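Long-range contacts in esterase (Alcaligenes sp., PDB 1QLW), which hydrolyses carboxylic esters, probably through the serine-based active site usual in the alpha/beta-hydrolase fold: residues P64-H69 with Y100-S105; G19-G24 with M50-Q55; V201-S206 with A225-E230; C72-T77 with S105-S110; K192-L197 with K221-I226. All blocks are in the same frame, centred on the assembly; numbering follows the deposited sequence. Where two conformers were deposited one is given.

Interaction 1: P64-H69 with Y100-S105; sequences PITLIH and YVIDQS
The imidazole of His69 reaches across to Gln104 beyond the paired part of two parallel strands, 65-68 and 100-103; helix 88-94 connects them as a beta-alpha-beta crossover in the central sheet of the alpha/beta-hydrolase fold. His69 CG stands between its own backbone N and carbonyl carbon (chi1 67°), which carries the ring to the neighbouring strand. There NE2 accepts the backbone N of Gln104 at 2.9 Å in a nearly straight bond, the donor tilted 28° from the ring plane. Ile102 O lies at the ring edge, in plane, 3.4 Å from His69 CD2. The Gln104 side chain passes His69 with its amide only 17° from the ring plane, and its CG is 3.5 Å from His69 CE1. Gln104 NE2 then donates to His69 O at 3.0 Å from above the carbonyl plane; Gln207 and Tyr211 engage the same amide. A leucine in place of His69 would take away the acceptor and would probably leave the buried N-H of Gln104 without its mate. At the other end Pro64 and Tyr100 lie side by side, Pro64 CB 3.6 Å from Tyr100 CE1. The strands diverge between these ends: the CA atoms of Thr66 and Tyr100 are 4.5 Å apart, those of His69 and Asp103 7.3 Å. In the widening gap a water donates to Leu67 O and Ile102 O and accepts from His69 N at 2.9 Å.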
# COMPACT_ATOMS: atom_id res chain seq x y z
N PRO A 64 7.79 -15.62 -12.83
CA PRO A 64 7.24 -14.31 -12.50
C PRO A 64 8.34 -13.28 -12.27
O PRO A 64 9.46 -13.64 -11.90
CB PRO A 64 6.52 -14.54 -11.17
CG PRO A 64 6.17 -16.00 -11.20
CD PRO A 64 7.42 -16.61 -11.81
N ILE A 65 8.01 -12.01 -12.40
CA ILE A 65 8.89 -10.91 -12.06
C ILE A 65 8.41 -10.32 -10.73
O ILE A 65 7.24 -9.99 -10.58
CB ILE A 65 8.94 -9.85 -13.16
CG1 ILE A 65 9.41 -10.46 -14.49
CG2 ILE A 65 9.83 -8.68 -12.74
CD1 ILE A 65 9.27 -9.56 -15.70
N THR A 66 9.34 -10.21 -9.79
CA THR A 66 9.09 -9.56 -8.51
C THR A 66 9.69 -8.16 -8.58
O THR A 66 10.90 -8.02 -8.82
CB THR A 66 9.70 -10.38 -7.37
OG1 THR A 66 9.06 -11.66 -7.30
CG2 THR A 66 9.52 -9.69 -6.03
N LEU A 67 8.87 -7.14 -8.39
CA LEU A 67 9.25 -5.73 -8.50
C LEU A 67 9.43 -5.13 -7.12
O LEU A 67 8.52 -5.19 -6.30
CB LEU A 67 8.22 -4.93 -9.29
CG LEU A 67 7.99 -5.36 -10.74
CD1 LEU A 67 6.80 -4.59 -11.33
CD2 LEU A 67 9.22 -5.11 -11.58
N ILE A 68 10.61 -4.55 -6.88
CA ILE A 68 11.07 -4.15 -5.56
C ILE A 68 11.47 -2.68 -5.56
O ILE A 68 12.54 -2.33 -6.11
CB ILE A 68 12.26 -5.04 -5.13
CG1 ILE A 68 11.98 -6.55 -5.30
CG2 ILE A 68 12.70 -4.71 -3.71
CD1 ILE A 68 13.24 -7.36 -5.49
N HIS A 69 10.64 -1.81 -5.01
CA HIS A 69 10.89 -0.38 -4.99
C HIS A 69 12.08 -0.01 -4.11
O HIS A 69 12.54 -0.80 -3.28
CB HIS A 69 9.63 0.37 -4.52
CG HIS A 69 9.32 0.08 -3.07
ND1 HIS A 69 10.02 0.73 -2.06
CD2 HIS A 69 8.45 -0.75 -2.46
CE1 HIS A 69 9.57 0.25 -0.90
NE2 HIS A 69 8.61 -0.65 -1.10
N TYR A 100 4.75 -9.75 -9.11
CA TYR A 100 4.65 -9.75 -7.64
C TYR A 100 5.22 -8.41 -7.20
O TYR A 100 6.43 -8.22 -7.31
CB TYR A 100 5.36 -10.94 -7.02
CG TYR A 100 4.64 -12.24 -7.27
CD1 TYR A 100 4.64 -12.86 -8.51
CD2 TYR A 100 3.92 -12.87 -6.26
CE1 TYR A 100 3.91 -14.00 -8.75
CE2 TYR A 100 3.21 -14.03 -6.48
CZ TYR A 100 3.20 -14.60 -7.73
OH TYR A 100 2.50 -15.75 -7.97
N VAL A 101 4.38 -7.48 -6.80
CA VAL A 101 4.80 -6.11 -6.48
C VAL A 101 4.74 -5.96 -4.97
O VAL A 101 3.66 -6.07 -4.37
CB VAL A 101 3.94 -5.06 -7.18
CG1 VAL A 101 4.38 -3.66 -6.77
CG2 VAL A 101 3.98 -5.20 -8.70
N ILE A 102 5.89 -5.69 -4.36
CA ILE A 102 5.98 -5.65 -2.90
C ILE A 102 5.95 -4.23 -2.36
O ILE A 102 6.22 -3.26 -3.07
CB ILE A 102 7.24 -6.38 -2.39
CG1 ILE A 102 8.54 -5.63 -2.68
CG2 ILE A 102 7.29 -7.79 -2.96
CD1 ILE A 102 9.55 -5.52 -1.61
N ASP A 103 5.61 -4.14 -1.06
CA ASP A 103 6.05 -3.01 -0.25
C ASP A 103 7.13 -3.56 0.68
O ASP A 103 6.92 -4.57 1.35
CB ASP A 103 4.95 -2.35 0.58
CG ASP A 103 3.99 -1.51 -0.25
OD1 ASP A 103 4.35 -1.15 -1.41
OD2 ASP A 103 2.93 -1.11 0.28
N GLN A 104 8.29 -2.89 0.69
CA GLN A 104 9.36 -3.33 1.57
C GLN A 104 8.89 -3.45 3.01
O GLN A 104 7.98 -2.73 3.44
CB GLN A 104 10.50 -2.31 1.59
CG GLN A 104 11.45 -2.33 0.41
CD GLN A 104 12.64 -1.43 0.65
OE1 GLN A 104 13.20 -1.42 1.76
NE2 GLN A 104 13.05 -0.66 -0.35
N SER A 105 9.55 -4.32 3.76
CA SER A 105 9.34 -4.34 5.20
C SER A 105 9.45 -2.91 5.73
O SER A 105 10.34 -2.15 5.35
CB SER A 105 10.41 -5.21 5.84
OG SER A 105 10.31 -6.55 5.43
O HOH W 1 7.87 -2.76 -5.17

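Interaction 2: G19-G24 with M50-Q55; sequences GSFFVG and MYVRYQ
Gly19 lies beneath the ring of Tyr54 in an antiparallel strand pair, 19-23 against 50-55, within the antiparallel part of the mixed alpha/beta-hydrolase sheet. Gly19 N is 3.4 Å from the Tyr54 ring plane, over its centre, and Gly19 CA makes a CH-pi contact over the same face, 3.7 Å from the centroid. The ring gets there because Tyr54 CG sits between its own backbone N and carbonyl carbon (chi1 69°). A side chain on Gly19 would run into the phenol oxygen, so the bare backbone is what lets the ring settle. Gly19 and Tyr54 are also a hydrogen-bonded pair, Tyr54 N donating to Gly19 O at 2.8 Å. Next on this face Phe21 takes a similar first torsion and meets Tyr54 rim to rim, Phe21 CE1 3.6 Å from Tyr54 CD2 with the planes at 47°. Val52 CB lies over one face of the Phe21 ring, 4.1 Å from the centroid, while Leu193 and a cation-pi contact from Lys196 come from helix 185-197. The opposite face of the sheet is more polar. Arg53, bent at chi2 (68°), brings NH1 to Ser20 OG at 2.9 Å, and its NH2 forms a salt bridge with Asp89 of the second subunit. Glu79 of the second subunit is hydrogen-bonded to both Ser20 OG and Tyr51 OH. Beside this polar group Phe22 packs obliquely on Tyr51, with Phe22 CE2 3.6 Å from Tyr51 CB. Back on the Phe21 face, Met50 curls its CE to within 4.1 Å of Val23 CB.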
# COMPACT_ATOMS: atom_id res chain seq x y z
N GLY A 19 -4.27 -11.34 -6.43
CA GLY A 19 -4.45 -11.45 -4.99
C GLY A 19 -3.32 -10.74 -4.26
O GLY A 19 -2.45 -10.08 -4.85
N SER A 20 -3.32 -10.96 -2.96
CA SER A 20 -2.39 -10.32 -2.05
C SER A 20 -2.11 -11.24 -0.88
O SER A 20 -3.01 -12.00 -0.46
CB SER A 20 -3.03 -9.05 -1.44
OG SER A 20 -3.43 -8.17 -2.46
N PHE A 21 -0.90 -11.15 -0.34
CA PHE A 21 -0.53 -11.94 0.83
C PHE A 21 0.69 -11.26 1.46
O PHE A 21 1.23 -10.31 0.88
CB PHE A 21 -0.25 -13.40 0.50
CG PHE A 21 0.83 -13.65 -0.52
CD1 PHE A 21 0.55 -13.67 -1.88
CD2 PHE A 21 2.15 -13.82 -0.14
CE1 PHE A 21 1.54 -13.93 -2.81
CE2 PHE A 21 3.15 -14.06 -1.06
CZ PHE A 21 2.84 -14.12 -2.40
N PHE A 22 1.11 -11.79 2.60
CA PHE A 22 2.30 -11.30 3.25
C PHE A 22 3.32 -12.41 3.39
O PHE A 22 2.98 -13.59 3.49
CB PHE A 22 1.99 -10.76 4.67
CG PHE A 22 1.32 -9.42 4.59
CD1 PHE A 22 -0.04 -9.31 4.33
CD2 PHE A 22 2.05 -8.26 4.77
CE1 PHE A 22 -0.62 -8.06 4.21
CE2 PHE A 22 1.46 -7.01 4.69
CZ PHE A 22 0.12 -6.91 4.40
N VAL A 23 4.59 -12.02 3.42
CA VAL A 23 5.69 -12.93 3.65
C VAL A 23 6.41 -12.52 4.93
O VAL A 23 6.74 -11.35 5.15
CB VAL A 23 6.70 -12.87 2.48
CG1 VAL A 23 7.91 -13.72 2.77
CG2 VAL A 23 5.98 -13.26 1.20
N GLY A 24 6.66 -13.51 5.79
CA GLY A 24 7.52 -13.28 6.93
C GLY A 24 6.85 -12.54 8.07
O GLY A 24 5.63 -12.58 8.29
N MET A 50 6.29 -8.54 4.83
CA MET A 50 6.34 -7.87 3.52
C MET A 50 5.03 -8.09 2.76
O MET A 50 4.68 -9.25 2.47
CB MET A 50 7.52 -8.42 2.72
CG MET A 50 7.64 -7.87 1.31
SD MET A 50 9.10 -8.52 0.47
CE MET A 50 8.54 -10.16 0.01
N TYR A 51 4.35 -7.01 2.42
CA TYR A 51 3.15 -7.06 1.57
C TYR A 51 3.52 -7.42 0.14
O TYR A 51 4.48 -6.88 -0.42
CB TYR A 51 2.53 -5.66 1.56
CG TYR A 51 1.37 -5.48 0.60
CD1 TYR A 51 0.12 -6.05 0.87
CD2 TYR A 51 1.51 -4.75 -0.56
CE1 TYR A 51 -0.94 -5.87 0.00
CE2 TYR A 51 0.44 -4.56 -1.43
CZ TYR A 51 -0.79 -5.12 -1.13
OH TYR A 51 -1.83 -4.88 -2.01
N VAL A 52 2.73 -8.30 -0.46
CA VAL A 52 2.90 -8.73 -1.83
C VAL A 52 1.56 -8.70 -2.55
O VAL A 52 0.61 -9.37 -2.11
CB VAL A 52 3.48 -10.16 -1.91
CG1 VAL A 52 3.78 -10.52 -3.36
CG2 VAL A 52 4.72 -10.32 -1.03
N ARG A 53 1.48 -7.99 -3.67
CA ARG A 53 0.30 -7.98 -4.54
C ARG A 53 0.69 -8.70 -5.82
O ARG A 53 1.71 -8.34 -6.44
CB ARG A 53 -0.13 -6.56 -4.86
CG ARG A 53 -1.30 -6.47 -5.83
CD ARG A 53 -2.56 -6.98 -5.24
NE ARG A 53 -3.71 -6.57 -6.03
CZ ARG A 53 -4.95 -6.99 -5.81
NH1 ARG A 53 -5.10 -7.84 -4.80
NH2 ARG A 53 -5.97 -6.57 -6.54
N TYR A 54 -0.05 -9.71 -6.24
CA TYR A 54 0.27 -10.49 -7.43
C TYR A 54 -0.86 -10.37 -8.46
O TYR A 54 -2.05 -10.28 -8.14
CB TYR A 54 0.56 -11.96 -7.09
CG TYR A 54 -0.60 -12.80 -6.63
CD1 TYR A 54 -1.39 -13.49 -7.55
CD2 TYR A 54 -0.91 -12.94 -5.28
CE1 TYR A 54 -2.45 -14.27 -7.13
CE2 TYR A 54 -1.97 -13.73 -4.87
CZ TYR A 54 -2.76 -14.39 -5.79
OH TYR A 54 -3.82 -15.14 -5.36
N GLN A 55 -0.44 -10.40 -9.72
CA GLN A 55 -1.35 -10.46 -10.86
C GLN A 55 -0.76 -11.48 -11.83
O GLN A 55 0.43 -11.44 -12.12
CB GLN A 55 -1.57 -9.08 -11.47
CG GLN A 55 -2.40 -8.20 -10.54
CD GLN A 55 -2.93 -6.92 -11.07
OE1 GLN A 55 -4.13 -6.71 -11.26
NE2 GLN A 55 -2.00 -6.01 -11.31

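Interaction 3: V201-S206 with A225-E230; sequences VLLSHS and AIVSVE. With SO4 (sulfate ion), chain D.
Backbone hydrogen bonds tie Leu202, Ser204 and Ser206 to the parallel strand 225-229. Leu202 N donates to Ala225 O, Val227 N to Leu202 O, Ser204 N to Val227 O and Val229 N to Ser204 O, and the series ends with Ser206 N on Val229 O at 3.0 Å. CA-H...O contacts fill in between them, the shortest from Leu203 CA to Val227 O at 3.1 Å. Apolar packing follows on the face toward helix 306-319: Leu203 and Val227 run side by side, Leu203 CG 3.9 Å from Val227 CB, and Val201 continues the row. On the other face Ser204 OG and Ser228 OG lie 3.5 Å apart without a hydrogen bond between them; Ser228 OG bonds Gly209 O instead. Helix 211-218 links the strands in a beta-alpha-beta crossover, and the sharp turn after strand 200-205, where Ser206 has phi 57° and psi -116°, fits the nucleophile elbow of alpha/beta hydrolases. Glu230, just after the adjacent strand, is hydrogen-bonded to His298 and salt-bridged to Arg146, consistent with a Ser206-His298-Glu230 catalytic triad. The one ring in the contact, His205, turns its edge to Val229 O, 3.3 Å from His205 CD2; it also stacks on the ring of His298. Polar contact with a bound ion comes last: Ser206 OG, swung anti to the backbone N (chi1 -154°), donates to O2 of a sulfate at 2.8 Å, an ion that Arg265 also holds.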
# COMPACT_ATOMS: atom_id res chain seq x y z
N VAL A 201 12.29 -13.77 -11.26
CA VAL A 201 13.26 -12.76 -11.63
C VAL A 201 13.07 -11.61 -10.63
O VAL A 201 11.97 -11.05 -10.55
CB VAL A 201 13.03 -12.22 -13.04
CG1 VAL A 201 13.95 -11.06 -13.37
CG2 VAL A 201 13.16 -13.35 -14.06
N LEU A 202 14.10 -11.25 -9.88
CA LEU A 202 14.03 -10.15 -8.93
C LEU A 202 14.46 -8.87 -9.62
O LEU A 202 15.58 -8.82 -10.13
CB LEU A 202 14.92 -10.42 -7.71
CG LEU A 202 14.59 -11.67 -6.89
CD1 LEU A 202 15.59 -11.84 -5.75
CD2 LEU A 202 13.18 -11.67 -6.35
N LEU A 203 13.61 -7.85 -9.59
CA LEU A 203 13.90 -6.56 -10.22
C LEU A 203 13.81 -5.49 -9.14
O LEU A 203 12.77 -5.27 -8.54
CB LEU A 203 12.93 -6.31 -11.36
CG LEU A 203 13.28 -5.11 -12.26
CD1 LEU A 203 12.67 -5.29 -13.63
CD2 LEU A 203 12.84 -3.82 -11.61
N SER A 204 14.95 -4.85 -8.87
CA SER A 204 15.07 -3.86 -7.81
C SER A 204 15.50 -2.51 -8.32
O SER A 204 15.81 -2.31 -9.50
CB SER A 204 16.00 -4.36 -6.72
OG SER A 204 17.30 -4.50 -7.27
N HIS A 205 15.55 -1.53 -7.41
CA HIS A 205 15.78 -0.13 -7.76
C HIS A 205 16.48 0.60 -6.64
O HIS A 205 15.99 0.61 -5.51
CB HIS A 205 14.41 0.55 -8.01
CG HIS A 205 14.47 1.95 -8.52
ND1 HIS A 205 13.53 2.89 -8.13
CD2 HIS A 205 15.33 2.55 -9.37
CE1 HIS A 205 13.87 4.01 -8.76
NE2 HIS A 205 14.93 3.85 -9.53
N SER A 206 17.61 1.26 -6.91
CA SER A 206 18.17 2.24 -5.98
C SER A 206 18.46 1.71 -4.59
O SER A 206 19.32 0.83 -4.52
CB SER A 206 17.25 3.46 -6.00
OG SER A 206 18.00 4.61 -5.64
N ALA A 225 17.01 -14.87 -12.04
CA ALA A 225 17.79 -13.81 -12.63
C ALA A 225 17.58 -12.56 -11.79
O ALA A 225 16.61 -12.49 -11.03
CB ALA A 225 17.37 -13.52 -14.07
N ILE A 226 18.49 -11.60 -11.91
CA ILE A 226 18.40 -10.34 -11.19
C ILE A 226 18.53 -9.19 -12.17
O ILE A 226 19.47 -9.18 -12.96
CB ILE A 226 19.48 -10.24 -10.09
CG1 ILE A 226 19.31 -11.34 -9.05
CG2 ILE A 226 19.52 -8.85 -9.49
CD1 ILE A 226 20.47 -11.49 -8.10
N VAL A 227 17.62 -8.23 -12.04
CA VAL A 227 17.67 -6.98 -12.76
C VAL A 227 17.73 -5.86 -11.71
O VAL A 227 16.87 -5.83 -10.84
CB VAL A 227 16.49 -6.76 -13.70
CG1 VAL A 227 16.56 -5.40 -14.38
CG2 VAL A 227 16.36 -7.89 -14.71
N SER A 228 18.74 -5.00 -11.77
CA SER A 228 18.85 -3.93 -10.77
C SER A 228 18.93 -2.61 -11.53
O SER A 228 19.86 -2.41 -12.31
CB SER A 228 20.06 -4.23 -9.89
OG SER A 228 20.26 -3.38 -8.80
N VAL A 229 17.97 -1.73 -11.27
CA VAL A 229 17.89 -0.42 -11.90
C VAL A 229 18.57 0.62 -11.02
O VAL A 229 18.11 0.85 -9.89
CB VAL A 229 16.42 -0.04 -12.16
CG1 VAL A 229 16.37 1.34 -12.79
CG2 VAL A 229 15.77 -1.09 -13.04
N GLU A 230 19.67 1.17 -11.50
CA GLU A 230 20.42 2.20 -10.79
C GLU A 230 20.56 1.91 -9.30
O GLU A 230 20.11 2.67 -8.44
CB GLU A 230 19.85 3.59 -11.02
CG GLU A 230 19.99 4.00 -12.48
CD GLU A 230 19.87 5.47 -12.75
OE1 GLU A 230 19.55 6.26 -11.83
OE2 GLU A 230 20.10 5.85 -13.93
S SO4 D . 20.08 4.82 -2.28
O1 SO4 D . 20.92 6.04 -1.95
O2 SO4 D . 20.05 4.71 -3.79
O3 SO4 D . 18.71 5.04 -1.73
O4 SO4 D . 20.74 3.59 -1.76

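Interaction 4: C72-T77 with S105-S110; sequences CLTGMT and SGRGRS
The guanidinium of Arg107 takes Leu73 O at its edge, while Cys72 N approaches obliquely. NH1 donates to Leu73 O at 2.9 Å, a bond lying in both the carbonyl plane and the guanidinium plane. Cys72 N is 3.4 Å from the same NH1, but both are donors and turn to other acceptors: Cys72 N and Arg107 NH2 share the carboxylate of Asp175, and NH1 also bonds Gly70 O. Bends at chi2 (82°) and chi3 (55°) fold the arginine chain round the carbonyl, with CG 3.3 Å from Leu73 O. A methionine in place of Arg107 has no charge and no side-chain N-H, and would probably leave Asp175 without this salt bridge and the carbonyls of Leu73 and Gly70 short of a donor. Next to the arginine, Thr74 CG2 rests 3.9 Å from Gly108 CA. Gly108 is the second residue of a type II' turn from Arg107 to Ser110, where its positive phi suits glycine. Thr74 OG1 closes an ST turn by accepting Met76 N at 3.2 Å, and Thr74 O takes both N and OG1 of Thr77. The two loops leave neighbouring parallel strands, 65-68 and 99-103, of the alpha/beta-hydrolase sheet. Asp103, at the end of the second strand, joins them through hydrogen bonds to Gly75 N and Arg109 N. Cys72 belongs to a disulfide with adjacent Cys71, and Leu73 and Met76 pack against Gln171 of helix 165-171.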
# COMPACT_ATOMS: atom_id res chain seq x y z
N CYS A 72 12.00 5.91 -0.13
CA CYS A 72 11.13 7.07 -0.17
C CYS A 72 9.87 6.85 -0.99
O CYS A 72 9.17 7.82 -1.32
CB CYS A 72 11.94 8.25 -0.79
SG CYS A 72 13.66 8.38 -0.36
N LEU A 73 9.56 5.61 -1.32
CA LEU A 73 8.54 5.22 -2.28
C LEU A 73 7.95 3.89 -1.82
O LEU A 73 8.44 3.27 -0.88
CB LEU A 73 9.18 5.04 -3.68
CG LEU A 73 9.73 6.29 -4.34
CD1 LEU A 73 10.70 5.91 -5.47
CD2 LEU A 73 8.61 7.17 -4.85
N THR A 74 6.90 3.47 -2.50
CA THR A 74 6.26 2.18 -2.25
C THR A 74 6.14 1.45 -3.57
O THR A 74 6.69 1.86 -4.60
CB THR A 74 4.87 2.34 -1.61
OG1 THR A 74 3.96 2.88 -2.58
CG2 THR A 74 4.93 3.20 -0.36
N GLY A 75 5.41 0.34 -3.59
CA GLY A 75 5.15 -0.39 -4.82
C GLY A 75 4.38 0.42 -5.84
O GLY A 75 4.35 0.05 -7.03
N MET A 76 3.76 1.54 -5.44
CA MET A 76 3.23 2.51 -6.39
C MET A 76 4.25 2.89 -7.44
O MET A 76 3.84 3.25 -8.56
CB MET A 76 2.79 3.76 -5.61
CG MET A 76 2.35 4.93 -6.46
SD MET A 76 0.83 4.60 -7.37
CE MET A 76 0.72 6.04 -8.41
N THR A 77 5.54 2.82 -7.17
CA THR A 77 6.60 3.11 -8.13
C THR A 77 6.26 2.52 -9.50
O THR A 77 6.53 3.18 -10.51
CB THR A 77 7.92 2.46 -7.65
OG1 THR A 77 8.41 3.13 -6.49
CG2 THR A 77 9.01 2.53 -8.72
N SER A 105 9.55 -4.32 3.76
CA SER A 105 9.34 -4.34 5.20
C SER A 105 9.45 -2.91 5.73
O SER A 105 10.34 -2.15 5.35
CB SER A 105 10.41 -5.21 5.84
OG SER A 105 10.31 -6.55 5.43
N GLY A 106 8.53 -2.54 6.61
CA GLY A 106 8.54 -1.23 7.23
C GLY A 106 8.23 -0.08 6.30
O GLY A 106 8.62 1.05 6.61
N ARG A 107 7.52 -0.34 5.22
CA ARG A 107 7.14 0.68 4.25
C ARG A 107 5.72 0.37 3.75
O ARG A 107 5.36 -0.78 3.61
CB ARG A 107 8.10 0.69 3.04
CG ARG A 107 8.04 1.91 2.15
CD ARG A 107 8.83 3.11 2.64
NE ARG A 107 10.23 2.77 2.88
CZ ARG A 107 11.13 2.54 1.93
NH1 ARG A 107 10.81 2.78 0.66
NH2 ARG A 107 12.31 2.05 2.26
N GLY A 108 4.96 1.40 3.41
CA GLY A 108 3.68 1.15 2.75
C GLY A 108 2.78 0.28 3.62
O GLY A 108 2.56 0.56 4.81
N ARG A 109 2.24 -0.76 3.00
CA ARG A 109 1.33 -1.67 3.70
C ARG A 109 2.00 -2.69 4.61
O ARG A 109 1.29 -3.49 5.22
CB ARG A 109 0.44 -2.33 2.65
CG ARG A 109 -0.46 -1.33 1.95
CD ARG A 109 -1.29 -1.95 0.87
NE ARG A 109 -2.30 -0.99 0.41
CZ ARG A 109 -3.29 -1.30 -0.41
NH1 ARG A 109 -3.31 -2.47 -1.04
NH2 ARG A 109 -4.29 -0.45 -0.59
N SER A 110 3.33 -2.65 4.71
CA SER A 110 4.13 -3.53 5.55
C SER A 110 4.45 -2.87 6.88
O SER A 110 5.10 -1.82 6.93
CB SER A 110 5.43 -3.85 4.82
OG SER A 110 5.18 -4.43 3.57

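Interaction 5: K192-L197 with K221-I226; sequences KLAIKL and KGITAI
Ala194 and Gly222 make the closest packing between the last turns of helix 185-197 and the bend that leads into strand 223-229. Their CA atoms are 4.7 Å apart, and Ala194 CB touches Gly222 O at 3.6 Å. Only a residue without a side chain fits at Gly222: a CB there would collide with Ala194 O, and the positive phi (82°) favours glycine as well. Apolar contacts flank this point on two sides. Toward the sheet, Ala194 CB meets Ile223 CG1 at 4.2 Å. Toward the solvent, Ile195 and Lys221 cross at about a right angle, the isoleucine CG1 lying over the methylene chain of the lysine, 3.9 Å from Lys221 CG. The same CG1 comes within 3.7 Å of Lys221 O. Extended from CA to CE, with CG anti to the backbone N (chi1 -176°), the lysine carries its methylenes across the isoleucine CG1 before it bends at chi4 (41°). The polar contact is indirect, since no hydrogen bond joins the segments themselves: a water donates to Ile195 O at 2.8 Å and accepts a weak bond of 3.2 Å from Lys221 NZ. Plain packing between helix and sheet is all this amounts to in the alpha/beta-hydrolase fold. Helix 185-197 leads straight into strand 200-205, whose neighbour in the sheet is strand 223-229; Gly222 is backbone-bonded to Thr200 at the start of the former. Farther round the helix, Leu193 and Lys196 contact Phe21 of strand 13-23, while Ile223 packs against helix 211-218.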
# COMPACT_ATOMS: atom_id res chain seq x y z
N LYS A 192 12.21 -16.05 0.97
CA LYS A 192 11.01 -16.85 1.22
C LYS A 192 10.09 -16.78 0.02
O LYS A 192 9.49 -17.80 -0.37
CB LYS A 192 10.31 -16.33 2.47
CG LYS A 192 11.08 -16.63 3.75
CD LYS A 192 10.38 -16.05 4.98
CE LYS A 192 11.06 -16.62 6.23
NZ LYS A 192 10.42 -16.13 7.48
N LEU A 193 9.90 -15.59 -0.57
CA LEU A 193 9.04 -15.47 -1.73
C LEU A 193 9.57 -16.25 -2.92
O LEU A 193 8.83 -16.96 -3.60
CB LEU A 193 8.85 -13.99 -2.08
CG LEU A 193 7.98 -13.69 -3.31
CD1 LEU A 193 6.57 -14.22 -3.15
CD2 LEU A 193 7.97 -12.20 -3.62
N ALA A 194 10.87 -16.12 -3.20
CA ALA A 194 11.46 -16.84 -4.33
C ALA A 194 11.28 -18.35 -4.18
O ALA A 194 11.03 -19.05 -5.17
CB ALA A 194 12.91 -16.46 -4.51
N ILE A 195 11.47 -18.85 -2.97
CA ILE A 195 11.32 -20.29 -2.71
C ILE A 195 9.87 -20.69 -2.91
O ILE A 195 9.57 -21.72 -3.52
CB ILE A 195 11.85 -20.62 -1.31
CG1 ILE A 195 13.37 -20.44 -1.28
CG2 ILE A 195 11.48 -22.03 -0.88
CD1 ILE A 195 13.96 -20.42 0.12
N LYS A 196 8.93 -19.89 -2.42
CA LYS A 196 7.51 -20.16 -2.57
C LYS A 196 7.14 -20.25 -4.05
O LYS A 196 6.38 -21.13 -4.45
CB LYS A 196 6.67 -19.05 -1.91
CG LYS A 196 5.18 -19.07 -2.19
CD LYS A 196 4.45 -17.89 -1.58
CE LYS A 196 2.96 -17.85 -1.86
NZ LYS A 196 2.23 -19.04 -1.37
N LEU A 197 7.64 -19.31 -4.84
CA LEU A 197 7.33 -19.27 -6.26
C LEU A 197 8.09 -20.32 -7.06
O LEU A 197 7.66 -20.66 -8.16
CB LEU A 197 7.63 -17.88 -6.83
CG LEU A 197 6.79 -16.74 -6.23
CD1 LEU A 197 7.16 -15.43 -6.89
CD2 LEU A 197 5.30 -17.02 -6.34
N LYS A 221 18.24 -20.34 -3.80
CA LYS A 221 17.08 -21.09 -4.25
C LYS A 221 15.95 -20.19 -4.74
O LYS A 221 15.51 -19.27 -4.08
CB LYS A 221 16.56 -22.00 -3.14
CG LYS A 221 15.41 -22.90 -3.55
CD LYS A 221 15.12 -23.94 -2.47
CE LYS A 221 14.03 -24.90 -2.94
NZ LYS A 221 14.22 -25.27 -4.37
N GLY A 222 15.49 -20.50 -5.94
CA GLY A 222 14.36 -19.80 -6.54
C GLY A 222 14.69 -18.48 -7.22
O GLY A 222 13.77 -17.81 -7.71
N ILE A 223 15.97 -18.09 -7.26
CA ILE A 223 16.33 -16.82 -7.88
C ILE A 223 16.80 -17.08 -9.29
O ILE A 223 17.90 -17.59 -9.52
CB ILE A 223 17.40 -16.06 -7.07
CG1 ILE A 223 16.88 -15.89 -5.65
CG2 ILE A 223 17.74 -14.73 -7.74
CD1 ILE A 223 17.83 -15.22 -4.71
N THR A 224 15.98 -16.75 -10.27
CA THR A 224 16.25 -17.12 -11.66
C THR A 224 17.19 -16.14 -12.33
O THR A 224 18.05 -16.55 -13.11
CB THR A 224 14.89 -17.17 -12.40
OG1 THR A 224 14.00 -18.03 -11.68
CG2 THR A 224 15.06 -17.64 -13.83
N ALA A 225 17.01 -14.87 -12.04
CA ALA A 225 17.79 -13.81 -12.63
C ALA A 225 17.58 -12.56 -11.79
O ALA A 225 16.61 -12.49 -11.03
CB ALA A 225 17.37 -13.52 -14.07
N ILE A 226 18.49 -11.60 -11.91
CA ILE A 226 18.40 -10.34 -11.19
C ILE A 226 18.53 -9.19 -12.17
O ILE A 226 19.47 -9.18 -12.96
CB ILE A 226 19.48 -10.24 -10.09
CG1 ILE A 226 19.31 -11.34 -9.05
CG2 ILE A 226 19.52 -8.85 -9.49
CD1 ILE A 226 20.47 -11.49 -8.10
O HOH W 2 11.56 -23.56 -4.32

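Interactions 2, 1 and 3 follow one another across one sheet. Val101 N to Arg53 O (2.8 Å) joins interactions 1 and 2, and Ile68 N to Leu203 O (2.8 Å) joins 1 and 3; the centres of 2 and 3 are about 18 Å apart. Interaction 4 adjoins interaction 1, sharing Ser105, and Asp103 OD2 meets Arg109 N (2.8 Å); its Arg109 also bonds Tyr51 of interaction 2. Interaction 5 shares Ala225 and Ile226 with interaction 3, and its helix packs on Thr66 and Phe21. The probable active site, where a sulfate is bound to Ser206, belongs to interaction 3; interaction 4 approaches that contact to about 5 Å between nearest atoms. Interactions 1, 2 and 4 also touch the second subunit.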